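Long-range contacts in NUDIX hydrolase (Alicyclobacillus acidocaldarius subsp. acidocaldarius, PDB 3QSJ), which probably hydrolyses phosphorus-containing acid anhydrides as a metal-dependent Nudix enzyme, and binds calcium in this crystal: residues A[13-18]-A[157-162]; A[39-44]-A[193-198]; A[48-53]-A[116-121]; A[67-72]-A[136-141]. All blocks are in the same frame, centred on the assembly; numbering follows the deposited sequence.

Interaction 1 of 4, residues A[13-18]-A[157-162]; sequences LVVIRD and FLCVGQ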
loop_
_atom_site.group_PDB
_atom_site.type_symbol
_atom_site.label_atom_id
_atom_site.label_comp_id
_atom_site.label_asym_id
_atom_site.label_seq_id
_atom_site.Cartn_x
_atom_site.Cartn_y
_atom_site.Cartn_z
ATOM N N LEU A 13 0.915 0.100 -1.436
ATOM C CA LEU A 13 -0.121 1.138 -1.400
ATOM C C LEU A 13 0.406 2.360 -0.708
ATOM O O LEU A 13 0.866 2.312 0.440
ATOM C CB LEU A 13 -1.399 0.657 -0.680
ATOM C CG LEU A 13 -2.631 1.547 -0.903
ATOM C CD1 LEU A 13 -2.939 1.670 -2.406
ATOM C CD2 LEU A 13 -3.833 0.979 -0.089
ATOM N N VAL A 14 0.266 3.512 -1.396
ATOM C CA VAL A 14 0.741 4.794 -0.897
ATOM C C VAL A 14 -0.544 5.506 -0.519
ATOM O O VAL A 14 -1.293 5.961 -1.414
ATOM C CB VAL A 14 1.540 5.544 -1.992
ATOM C CG1 VAL A 14 2.088 6.881 -1.453
ATOM C CG2 VAL A 14 2.681 4.667 -2.538
ATOM N N VAL A 15 -0.813 5.573 0.786
ATOM C CA VAL A 15 -2.073 6.171 1.290
ATOM C C VAL A 15 -1.738 7.571 1.760
ATOM O O VAL A 15 -0.923 7.753 2.679
ATOM C CB VAL A 15 -2.669 5.307 2.433
ATOM C CG1 VAL A 15 -4.045 5.843 2.851
ATOM C CG2 VAL A 15 -2.768 3.825 2.019
ATOM N N ILE A 16 -2.382 8.557 1.166
ATOM C CA ILE A 16 -2.096 9.962 1.492
ATOM C C ILE A 16 -3.259 10.801 1.957
ATOM O O ILE A 16 -4.412 10.418 1.807
ATOM C CB ILE A 16 -1.507 10.663 0.223
ATOM C CG1 ILE A 16 -2.579 10.803 -0.920
ATOM C CG2 ILE A 16 -0.206 10.006 -0.228
ATOM C CD1 ILE A 16 -2.072 11.683 -2.164
ATOM N N ARG A 17 -2.945 11.951 2.559
ATOM C CA ARG A 17 -4.008 12.884 2.925
ATOM C C ARG A 17 -3.400 14.312 2.862
ATOM O O ARG A 17 -2.186 14.475 2.871
ATOM C CB ARG A 17 -4.540 12.559 4.323
ATOM C CG ARG A 17 -3.512 12.884 5.416
ATOM C CD ARG A 17 -3.969 12.330 6.756
ATOM N NE ARG A 17 -3.083 12.757 7.859
ATOM C CZ ARG A 17 -3.275 12.367 9.109
ATOM N NH1 ARG A 17 -4.303 11.567 9.411
ATOM N NH2 ARG A 17 -2.446 12.779 10.080
ATOM N N ASP A 18 -4.247 15.320 2.798
ATOM C CA ASP A 18 -3.774 16.697 2.899
ATOM C C ASP A 18 -3.521 16.938 4.380
ATOM O O ASP A 18 -4.416 16.682 5.195
ATOM C CB ASP A 18 -4.844 17.654 2.392
ATOM C CG ASP A 18 -4.947 17.670 0.875
ATOM O OD1 ASP A 18 -3.874 17.537 0.183
ATOM O OD2 ASP A 18 -6.067 17.824 0.372
ATOM N N PHE A 157 0.526 1.803 -6.129
ATOM C CA PHE A 157 -0.774 2.426 -6.246
ATOM C C PHE A 157 -0.856 3.524 -5.219
ATOM O O PHE A 157 -0.303 3.413 -4.085
ATOM C CB PHE A 157 -1.914 1.388 -6.005
ATOM C CG PHE A 157 -1.945 0.387 -7.123
ATOM C CD1 PHE A 157 -2.624 0.670 -8.312
ATOM C CD2 PHE A 157 -1.308 -0.837 -6.990
ATOM C CE1 PHE A 157 -2.662 -0.277 -9.347
ATOM C CE2 PHE A 157 -1.323 -1.768 -8.038
ATOM C CZ PHE A 157 -1.899 -1.423 -9.251
ATOM N N LEU A 158 -1.626 4.530 -5.575
ATOM C CA LEU A 158 -1.885 5.662 -4.683
ATOM C C LEU A 158 -3.401 5.725 -4.367
ATOM O O LEU A 158 -4.211 5.488 -5.266
ATOM C CB LEU A 158 -1.483 6.953 -5.455
ATOM C CG LEU A 158 -1.663 8.260 -4.696
ATOM C CD1 LEU A 158 -0.489 8.427 -3.673
ATOM C CD2 LEU A 158 -1.562 9.468 -5.672
ATOM N N CYS A 159 -3.770 6.109 -3.129
ATOM C CA CYS A 159 -5.167 6.377 -2.772
ATOM C C CYS A 159 -5.189 7.383 -1.674
ATOM O O CYS A 159 -4.154 7.688 -1.074
ATOM C CB CYS A 159 -5.959 5.128 -2.424
ATOM S SG CYS A 159 -5.418 4.349 -0.889
ATOM N N VAL A 160 -6.356 7.973 -1.459
ATOM C CA VAL A 160 -6.465 9.035 -0.463
ATOM C C VAL A 160 -7.157 8.466 0.778
ATOM O O VAL A 160 -8.166 7.750 0.655
ATOM C CB VAL A 160 -7.297 10.194 -1.070
ATOM C CG1 VAL A 160 -7.512 11.305 -0.026
ATOM C CG2 VAL A 160 -6.583 10.751 -2.272
ATOM N N GLY A 161 -6.583 8.745 1.941
ATOM C CA GLY A 161 -7.159 8.293 3.206
ATOM C C GLY A 161 -7.429 9.463 4.138
ATOM O O GLY A 161 -7.006 9.433 5.291
ATOM N N GLN A 162 -8.156 10.490 3.675
ATOM C CA GLN A 162 -8.433 11.679 4.500
ATOM C C GLN A 162 -9.335 11.345 5.696
ATOM O O GLN A 162 -9.342 12.060 6.708
ATOM C CB GLN A 162 -9.090 12.750 3.618
ATOM C CG GLN A 162 -8.942 14.176 4.144
ATOM C CD GLN A 162 -7.527 14.685 3.990
ATOM O OE1 GLN A 162 -6.940 14.638 2.893
ATOM N NE2 GLN A 162 -6.976 15.219 5.091
HETATM O O HOH W 1 -6.604 10.542 7.921
#

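Interaction 2 of 4, residues A[39-44]-A[193-198]; sequences PGFVAF and ELPAVR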
loop_
_atom_site.group_PDB
_atom_site.type_symbol
_atom_site.label_atom_id
_atom_site.label_comp_id
_atom_site.label_asym_id
_atom_site.label_seq_id
_atom_site.Cartn_x
_atom_site.Cartn_y
_atom_site.Cartn_z
ATOM N N PRO A 39 15.658 -5.385 8.005
ATOM C CA PRO A 39 15.249 -4.832 9.324
ATOM C C PRO A 39 15.526 -3.349 9.363
ATOM O O PRO A 39 16.548 -2.892 8.790
ATOM C CB PRO A 39 16.134 -5.585 10.339
ATOM C CG PRO A 39 17.241 -6.152 9.528
ATOM C CD PRO A 39 16.757 -6.357 8.135
ATOM N N GLY A 40 14.597 -2.608 9.976
ATOM C CA GLY A 40 14.711 -1.167 10.209
ATOM C C GLY A 40 14.353 -0.320 9.010
ATOM O O GLY A 40 14.383 0.901 9.108
ATOM N N PHE A 41 14.095 -0.932 7.882
ATOM C CA PHE A 41 13.739 -0.145 6.678
ATOM C C PHE A 41 12.341 0.496 6.819
ATOM O O PHE A 41 11.417 -0.145 7.375
ATOM C CB PHE A 41 13.743 -1.009 5.406
ATOM C CG PHE A 41 15.081 -1.125 4.711
ATOM C CD1 PHE A 41 15.231 -0.724 3.389
ATOM C CD2 PHE A 41 16.205 -1.590 5.395
ATOM C CE1 PHE A 41 16.471 -0.844 2.738
ATOM C CE2 PHE A 41 17.452 -1.701 4.746
ATOM C CZ PHE A 41 17.577 -1.309 3.429
ATOM N N VAL A 42 12.196 1.722 6.330
ATOM C CA VAL A 42 10.888 2.365 6.292
ATOM C C VAL A 42 10.333 2.066 4.902
ATOM O O VAL A 42 11.102 1.911 3.940
ATOM C CB VAL A 42 10.916 3.884 6.617
ATOM C CG1 VAL A 42 11.324 4.122 8.087
ATOM C CG2 VAL A 42 11.838 4.662 5.660
ATOM N N ALA A 43 9.004 1.931 4.801
ATOM C CA ALA A 43 8.337 1.655 3.550
ATOM C C ALA A 43 6.845 1.963 3.657
ATOM O O ALA A 43 6.330 2.426 4.675
ATOM C CB ALA A 43 8.529 0.167 3.188
ATOM N N PHE A 44 6.161 1.677 2.581
ATOM C CA PHE A 44 4.721 1.795 2.604
ATOM C C PHE A 44 4.184 0.361 2.764
ATOM O O PHE A 44 4.885 -0.605 2.456
ATOM C CB PHE A 44 4.201 2.386 1.279
ATOM C CG PHE A 44 4.875 3.694 0.906
ATOM C CD1 PHE A 44 4.725 4.832 1.706
ATOM C CD2 PHE A 44 5.681 3.779 -0.230
ATOM C CE1 PHE A 44 5.402 6.014 1.395
ATOM C CE2 PHE A 44 6.359 4.961 -0.538
ATOM C CZ PHE A 44 6.230 6.063 0.278
ATOM N N GLU A 193 19.502 8.669 8.537
ATOM C CA GLU A 193 18.886 8.305 9.814
ATOM C C GLU A 193 18.111 6.986 9.680
ATOM O O GLU A 193 18.186 6.140 10.579
ATOM C CB GLU A 193 17.903 9.406 10.270
ATOM C CG GLU A 193 18.452 10.827 10.208
ATOM C CD GLU A 193 17.716 11.893 10.997
ATOM O OE1 GLU A 193 18.278 13.004 11.137
ATOM O OE2 GLU A 193 16.597 11.621 11.491
ATOM N N LEU A 194 17.375 6.825 8.572
ATOM C CA LEU A 194 16.529 5.634 8.298
ATOM C C LEU A 194 16.767 5.054 6.886
ATOM O O LEU A 194 16.844 5.814 5.918
ATOM C CB LEU A 194 15.033 5.962 8.466
ATOM C CG LEU A 194 14.576 6.505 9.823
ATOM C CD1 LEU A 194 13.320 7.263 9.679
ATOM C CD2 LEU A 194 14.425 5.382 10.869
ATOM N N PRO A 195 16.848 3.719 6.731
ATOM C CA PRO A 195 17.068 3.171 5.392
ATOM C C PRO A 195 15.748 3.013 4.640
ATOM O O PRO A 195 14.698 2.758 5.245
ATOM C CB PRO A 195 17.708 1.808 5.659
ATOM C CG PRO A 195 17.514 1.545 7.121
ATOM C CD PRO A 195 16.829 2.658 7.759
ATOM N N ALA A 196 15.810 3.144 3.304
ATOM C CA ALA A 196 14.629 2.929 2.446
ATOM C C ALA A 196 15.086 2.474 1.048
ATOM O O ALA A 196 16.165 2.864 0.622
ATOM C CB ALA A 196 13.766 4.199 2.357
ATOM N N VAL A 197 14.273 1.686 0.342
ATOM C CA VAL A 197 14.593 1.279 -1.036
ATOM C C VAL A 197 14.368 2.460 -1.989
ATOM O O VAL A 197 13.608 3.360 -1.656
ATOM C CB VAL A 197 13.899 -0.039 -1.470
ATOM C CG1 VAL A 197 14.261 -1.168 -0.517
ATOM C CG2 VAL A 197 12.369 0.127 -1.557
ATOM N N ARG A 198 15.078 2.493 -3.126
ATOM C CA ARG A 198 14.963 3.589 -4.102
ATOM C C ARG A 198 13.529 3.993 -4.486
ATOM O O ARG A 198 13.223 5.187 -4.429
ATOM C CB ARG A 198 15.874 3.350 -5.312
ATOM C CG ARG A 198 17.369 3.533 -4.954
ATOM C CD ARG A 198 18.224 3.601 -6.200
ATOM N NE ARG A 198 18.173 2.335 -6.932
ATOM C CZ ARG A 198 18.079 2.228 -8.252
ATOM N NH1 ARG A 198 18.027 1.033 -8.822
ATOM N NH2 ARG A 198 18.034 3.316 -9.013
HETATM O O HOH W 2 11.579 1.161 1.565
#

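Interaction 3 of 4, residues A[48-53]-A[116-121]; sequences AADPSD and GGDALS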
loop_
_atom_site.group_PDB
_atom_site.type_symbol
_atom_site.label_atom_id
_atom_site.label_comp_id
_atom_site.label_asym_id
_atom_site.label_seq_id
_atom_site.Cartn_x
_atom_site.Cartn_y
_atom_site.Cartn_z
ATOM N N ALA A 48 3.892 -9.405 -1.308
ATOM C CA ALA A 48 3.839 -10.332 -2.436
ATOM C C ALA A 48 2.421 -10.621 -2.790
ATOM O O ALA A 48 1.542 -10.771 -1.911
ATOM C CB ALA A 48 4.595 -11.643 -2.079
ATOM N N ALA A 49 2.190 -10.777 -4.116
ATOM C CA ALA A 49 0.894 -11.187 -4.627
ATOM C C ALA A 49 0.503 -12.569 -4.082
ATOM O O ALA A 49 1.366 -13.434 -3.898
ATOM C CB ALA A 49 0.910 -11.233 -6.176
ATOM N N ASP A 50 -0.798 -12.774 -3.831
ATOM C CA ASP A 50 -1.371 -14.065 -3.368
ATOM C C ASP A 50 -2.421 -14.504 -4.417
ATOM O O ASP A 50 -3.049 -13.622 -5.021
ATOM C CB ASP A 50 -2.048 -13.854 -2.004
ATOM C CG ASP A 50 -2.756 -15.084 -1.389
ATOM O OD1 ASP A 50 -2.062 -15.922 -0.762
ATOM O OD2 ASP A 50 -3.994 -15.248 -1.614
ATOM N N PRO A 51 -2.691 -15.820 -4.590
ATOM C CA PRO A 51 -3.693 -16.248 -5.604
ATOM C C PRO A 51 -5.070 -15.646 -5.402
ATOM O O PRO A 51 -5.729 -15.357 -6.396
ATOM C CB PRO A 51 -3.762 -17.767 -5.423
ATOM C CG PRO A 51 -2.382 -18.141 -4.871
ATOM C CD PRO A 51 -1.986 -16.985 -3.995
ATOM N N SER A 52 -5.526 -15.448 -4.126
ATOM C CA SER A 52 -6.886 -14.897 -3.926
ATOM C C SER A 52 -6.990 -13.445 -4.408
ATOM O O SER A 52 -8.100 -12.942 -4.492
ATOM C CB SER A 52 -7.352 -15.005 -2.468
ATOM O OG SER A 52 -6.517 -14.263 -1.582
ATOM N N ASP A 53 -5.837 -12.753 -4.671
ATOM C CA ASP A 53 -5.890 -11.347 -5.099
ATOM C C ASP A 53 -6.584 -11.210 -6.465
ATOM O O ASP A 53 -7.494 -10.379 -6.594
ATOM C CB ASP A 53 -4.504 -10.682 -5.107
ATOM C CG ASP A 53 -3.913 -10.627 -3.703
ATOM O OD1 ASP A 53 -4.698 -10.746 -2.721
ATOM O OD2 ASP A 53 -2.675 -10.513 -3.585
ATOM N N GLY A 116 -3.434 -15.092 6.774
ATOM C CA GLY A 116 -3.224 -15.244 5.343
ATOM C C GLY A 116 -4.263 -16.123 4.677
ATOM O O GLY A 116 -5.424 -16.158 5.101
ATOM N N GLY A 117 -3.838 -16.848 3.644
ATOM C CA GLY A 117 -4.746 -17.678 2.881
ATOM C C GLY A 117 -5.830 -16.813 2.279
ATOM O O GLY A 117 -5.569 -15.657 1.892
ATOM N N ASP A 118 -7.052 -17.357 2.239
ATOM C CA ASP A 118 -8.221 -16.668 1.668
ATOM C C ASP A 118 -9.067 -15.969 2.752
ATOM O O ASP A 118 -10.261 -15.775 2.543
ATOM C CB ASP A 118 -9.072 -17.645 0.811
ATOM C CG ASP A 118 -8.257 -18.466 -0.171
ATOM O OD1 ASP A 118 -7.345 -17.897 -0.806
ATOM O OD2 ASP A 118 -8.496 -19.692 -0.265
ATOM N N ALA A 119 -8.444 -15.556 3.881
ATOM C CA ALA A 119 -9.148 -14.870 4.980
ATOM C C ALA A 119 -9.859 -13.562 4.531
ATOM O O ALA A 119 -11.019 -13.330 4.899
ATOM C CB ALA A 119 -8.187 -14.557 6.113
ATOM N N LEU A 120 -9.174 -12.718 3.774
ATOM C CA LEU A 120 -9.811 -11.474 3.321
ATOM C C LEU A 120 -10.909 -11.746 2.323
ATOM O O LEU A 120 -12.028 -11.227 2.474
ATOM C CB LEU A 120 -8.796 -10.503 2.719
ATOM C CG LEU A 120 -9.433 -9.196 2.191
ATOM C CD1 LEU A 120 -10.275 -8.483 3.275
ATOM C CD2 LEU A 120 -8.328 -8.308 1.653
ATOM N N SER A 121 -10.634 -12.603 1.317
ATOM C CA SER A 121 -11.644 -12.975 0.321
ATOM C C SER A 121 -12.925 -13.517 0.988
ATOM O O SER A 121 -14.040 -13.095 0.631
ATOM C CB SER A 121 -11.043 -13.991 -0.650
ATOM O OG SER A 121 -12.012 -14.413 -1.584
HETATM O O HOH W 3 -7.857 -13.350 0.646
#

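Interaction 4 of 4, residues A[67-72]-A[136-141]; sequences AEDDDD and LRRIGR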
loop_
_atom_site.group_PDB
_atom_site.type_symbol
_atom_site.label_atom_id
_atom_site.label_comp_id
_atom_site.label_asym_id
_atom_site.label_seq_id
_atom_site.Cartn_x
_atom_site.Cartn_y
_atom_site.Cartn_z
ATOM N N ALA A 67 -4.376 2.332 -14.988
ATOM C CA ALA A 67 -4.098 0.910 -15.226
ATOM C C ALA A 67 -3.620 0.805 -16.671
ATOM O O ALA A 67 -4.159 1.497 -17.524
ATOM C CB ALA A 67 -5.353 0.068 -15.040
ATOM N N GLU A 68 -2.581 -0.007 -16.935
ATOM C CA GLU A 68 -2.047 -0.180 -18.293
ATOM C C GLU A 68 -1.941 -1.688 -18.568
ATOM O O GLU A 68 -1.772 -2.056 -19.711
ATOM C CB GLU A 68 -0.595 0.322 -18.385
ATOM C CG GLU A 68 -0.295 1.762 -18.009
ATOM C CD GLU A 68 1.192 2.072 -18.091
ATOM O OE1 GLU A 68 1.931 1.340 -18.790
ATOM O OE2 GLU A 68 1.613 3.090 -17.500
ATOM N N ASP A 69 -1.974 -2.546 -17.544
ATOM C CA ASP A 69 -1.771 -3.974 -17.785
ATOM C C ASP A 69 -2.871 -4.847 -17.200
ATOM O O ASP A 69 -3.562 -4.437 -16.262
ATOM C CB ASP A 69 -0.398 -4.350 -17.185
ATOM C CG ASP A 69 0.794 -3.693 -17.841
ATOM O OD1 ASP A 69 0.987 -3.889 -19.049
ATOM O OD2 ASP A 69 1.563 -3.040 -17.145
ATOM N N ASP A 70 -3.037 -6.072 -17.757
ATOM C CA ASP A 70 -4.131 -6.929 -17.300
ATOM C C ASP A 70 -4.050 -7.341 -15.870
ATOM O O ASP A 70 -5.090 -7.655 -15.262
ATOM C CB ASP A 70 -4.332 -8.135 -18.217
ATOM C CG ASP A 70 -4.812 -7.744 -19.627
ATOM O OD1 ASP A 70 -5.525 -6.708 -19.757
ATOM O OD2 ASP A 70 -4.493 -8.473 -20.578
ATOM N N ASP A 71 -2.817 -7.310 -15.298
ATOM C CA ASP A 71 -2.637 -7.666 -13.890
ATOM C C ASP A 71 -2.760 -6.480 -12.903
ATOM O O ASP A 71 -2.699 -6.688 -11.707
ATOM C CB ASP A 71 -1.311 -8.420 -13.717
ATOM C CG ASP A 71 -0.074 -7.627 -14.104
ATOM O OD1 ASP A 71 -0.223 -6.569 -14.780
ATOM O OD2 ASP A 71 1.042 -8.021 -13.673
ATOM N N ASP A 72 -3.014 -5.261 -13.392
ATOM C CA ASP A 72 -3.169 -4.096 -12.498
ATOM C C ASP A 72 -4.313 -4.268 -11.508
ATOM O O ASP A 72 -4.118 -3.993 -10.326
ATOM C CB ASP A 72 -3.281 -2.780 -13.294
ATOM C CG ASP A 72 -1.912 -2.246 -13.656
ATOM O OD1 ASP A 72 -0.946 -2.415 -12.821
ATOM O OD2 ASP A 72 -1.777 -1.655 -14.762
ATOM N N LEU A 136 -8.063 3.847 -6.656
ATOM C CA LEU A 136 -6.574 3.742 -6.697
ATOM C C LEU A 136 -6.023 4.199 -8.007
ATOM O O LEU A 136 -6.691 3.996 -9.041
ATOM C CB LEU A 136 -6.105 2.273 -6.504
ATOM C CG LEU A 136 -5.893 1.874 -5.022
ATOM C CD1 LEU A 136 -7.242 1.972 -4.186
ATOM C CD2 LEU A 136 -5.492 0.399 -5.005
ATOM N N ARG A 137 -4.853 4.822 -7.965
ATOM C CA ARG A 137 -4.164 5.249 -9.144
ATOM C C ARG A 137 -2.859 4.449 -9.253
ATOM O O ARG A 137 -2.058 4.436 -8.312
ATOM C CB ARG A 137 -3.877 6.763 -9.069
ATOM C CG ARG A 137 -3.079 7.304 -10.231
ATOM C CD ARG A 137 -2.556 8.736 -9.968
ATOM N NE ARG A 137 -1.855 9.241 -11.152
ATOM C CZ ARG A 137 -2.447 9.849 -12.177
ATOM N NH1 ARG A 137 -3.764 10.053 -12.170
ATOM N NH2 ARG A 137 -1.730 10.213 -13.259
ATOM N N ARG A 138 -2.605 3.819 -10.403
ATOM C CA ARG A 138 -1.297 3.203 -10.633
ATOM C C ARG A 138 -0.303 4.346 -10.779
ATOM O O ARG A 138 -0.492 5.223 -11.643
ATOM C CB ARG A 138 -1.330 2.321 -11.900
ATOM C CG ARG A 138 0.044 1.871 -12.246
ATOM C CD ARG A 138 0.120 0.855 -13.380
ATOM N NE ARG A 138 1.487 0.774 -13.893
ATOM C CZ ARG A 138 1.906 -0.197 -14.713
ATOM N NH1 ARG A 138 1.080 -1.194 -15.061
ATOM N NH2 ARG A 138 3.151 -0.194 -15.173
ATOM N N ILE A 139 0.781 4.337 -9.936
ATOM C CA ILE A 139 1.787 5.395 -10.042
ATOM C C ILE A 139 3.175 4.899 -10.422
ATOM O O ILE A 139 4.073 5.701 -10.659
ATOM C CB ILE A 139 1.826 6.254 -8.774
ATOM C CG1 ILE A 139 2.166 5.353 -7.538
ATOM C CG2 ILE A 139 0.473 6.962 -8.615
ATOM C CD1 ILE A 139 2.400 6.193 -6.228
ATOM N N GLY A 140 3.375 3.589 -10.438
ATOM C CA GLY A 140 4.680 3.134 -10.872
ATOM C C GLY A 140 4.842 1.643 -10.893
ATOM O O GLY A 140 4.002 0.912 -10.358
ATOM N N ARG A 141 5.968 1.197 -11.464
ATOM C CA ARG A 141 6.300 -0.225 -11.423
ATOM C C ARG A 141 7.810 -0.289 -11.360
ATOM O O ARG A 141 8.491 0.412 -12.129
ATOM C CB ARG A 141 5.782 -0.941 -12.665
ATOM C CG ARG A 141 6.063 -2.436 -12.676
ATOM C CD ARG A 141 5.604 -3.032 -14.016
ATOM N NE ARG A 141 5.921 -4.469 -14.052
ATOM C CZ ARG A 141 5.510 -5.323 -14.981
ATOM N NH1 ARG A 141 4.826 -4.888 -16.046
ATOM N NH2 ARG A 141 5.790 -6.628 -14.866
HETATM O O HOH W 4 4.032 -2.157 -17.032
#

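Interaction 1 of 4, residues A[13-18]-A[157-162]
V14 and I16 reach across to F157, C159 and G161 in a parallel ladder: V14 N donates to F157 O and I16 N to C159 O, while C159 N returns a bond to V14 O and G161 N one to I16 O at 2.7 Å. Beyond V160 the strand ends, and the side chain of Q162 takes over the pairing. It bends at chi2 (72°), which brings its amide back to the backbone of D18 for two bonds: D18 N donates to a lone pair of OE1 at 2.8 Å, and NE2 gives a hydrogen to D18 O at 3.0 Å, close to the amide plane. On one face of the sheet L158 CD1 lies 3.7 Å from V14 CG1 and 3.8 Å from I16 CG2. On the other, in the conformer described, C159 SG lies 3.8 Å from L13 CD2, beside V15. Helix 213-219 packs against the I16 and L158 face, and helix 72-87 touches L13. R17 extends away to a salt bridge with E25 and a cation-pi contact with W179, its NH1 sharing a water with G161 O. In the Q162 conformer described, its two hydrogen bonds to D18 would restrain amide rotation and continue the ladder of this Nudix sheet past strand 151-160.

Interaction 2 of 4, residues A[39-44]-A[193-198]
F41 and V42 run past P195 with one direct backbone hydrogen bond between the two segments, V42 N to P195 O at 2.9 Å, nearly straight at the hydrogen (167°) and supplemented by a CA-H...O contact from F41 CA to the same oxygen. The aromatic ring of F41 lies against the proline: P195 CB stands over the ring centre, 3.7 Å from the centroid and 13° off the normal, a CH-pi contact. V197 CG1 approaches F41 CE1 obliquely at 3.9 Å. At the preceding residue, G40 O lies 3.3 Å from P195 CD. In the conformer described, V42 divides its two methyls between neighbours: with CG1 anti to the carbonyl carbon (chi1 -67°), that branch meets L194 CD1 at 4.0 Å, whereas CG2 meets A196 CB at 3.9 Å. I189 of helix 182-190 also packs on V42 and A196. A water accepts from V197 N, the N-cap residue of helix 198-209. The arrangement is a loop laid against the start of strand 42-48, which pairs with strands 7-18 and 24-31 in the mixed sheet of the Nudix fold: residues 193-197 link helices 182-190 and 198-209, and G46, further along the strand, binds calcium.

Interaction 3 of 4, residues A[48-53]-A[116-121]
S52 and D118 make the close part of this contact: in the D118 conformer described, S52 CB lies 3.3 Å from D118 OD1, and S52 CB is 4.2 Å from S121 CB. No direct hydrogen bond joins the two segments. What fixes the serine comes from its own side, where D50 OD2 accepts from both S52 N and S52 OG, the latter at 2.7 Å, from opposite faces of the carboxylate plane. With OG placed between the backbone N and the carbonyl carbon (chi1 62°), the hydroxyl can turn back to this carboxylate. D50 and D53 form a capping box at the start of helix 51-58, since D50 N also donates to D53 OD2 at 2.9 Å, and D53 OD1 is salt-bridged to R81 of helix 72-87. The opposing segment begins with a type II' turn from G116 to A119, which leads into helix 119-125, so two helix starts meet here. The looser side is bridged by water: one molecule donates to S52 OG at 2.8 Å and accepts from S121 N at 3.0 Å, with a weak bond to G117 O. D118, exposed to solvent, in this conformer brings OD1 to 4.3 Å from D50 OD2, where the like charges would probably repel each other mildly.

Interaction 4 of 4, residues A[67-72]-A[136-141]
R138 reaches from strand 137-143 into the acidic loop 67-72, where it is the centre of a salt-bridge network with D69, D72 and R141. The loop closes with a type I turn from D69 to D72 and leads into helix 72-87; the strand carries a classic beta bulge, I139 and G140 both facing F156. From CB, which lies 4.3 Å from A67 N, the arginine runs out extended, CG anti to its own amide nitrogen (chi1 171°). CD passes D72, 3.4 Å from D72 OD2. R138 NE goes by the same carboxylate without bonding to it, 4.2 Å from D72 OD1. At the tip, R138 NH1 does most of the work, giving one hydrogen to D69 OD2 at 2.8 Å. R138 NH1 gives another to D72 OD2 at 2.9 Å, and both oxygens lie close to the guanidinium plane. D72 presents its syn lone pair, while D69 OD2 is met on its anti side by a donor 28° out of the carboxylate plane. Over one face of the guanidinium lies the E68 carboxylate, the two planes only 7° apart and stacked; it contributes charge, with no N-H directed at E68 OE1. D72 OD2 is itself gripped by three donors, because E68 N and D69 N also bind it, and its partner oxygen OD1 is salt-bridged to R155. Such a concentration of donors would be expected to favour the charged form of D72. R141 has its main partner in D153 and adds a long salt bridge to D69. NH2 of R138 finishes the chain of contacts, donating at 2.8 Å to a water that also accepts from R141 NH1 and donates to D69 OD2.

Interactions 1, 2 and 4 all reach the mixed sheet of the Nudix fold. Interaction 1 pairs strands 7-18 and 151-160; interaction 4 adjoins it through strand 137-143, their centres 15 Å apart, with L158 N probably hydrogen-bonded to R137 O and F157 packed on R138. Interaction 2 touches interaction 1 through F44, which packs on L13 and V14, although the centres are 19 Å apart. Interaction 3 lies off the sheet, 22 Å from interaction 1 between centres. Along the chain, interactions 3 and 4 cross each other and nest within the loops closed by 1 and 2, which likewise alternate. Helix 72-87, bearing calcium ligands E82 and E86, touches residues of interactions 1, 3 and 4, so these three contacts border on the helix that carries two of the calcium ligands.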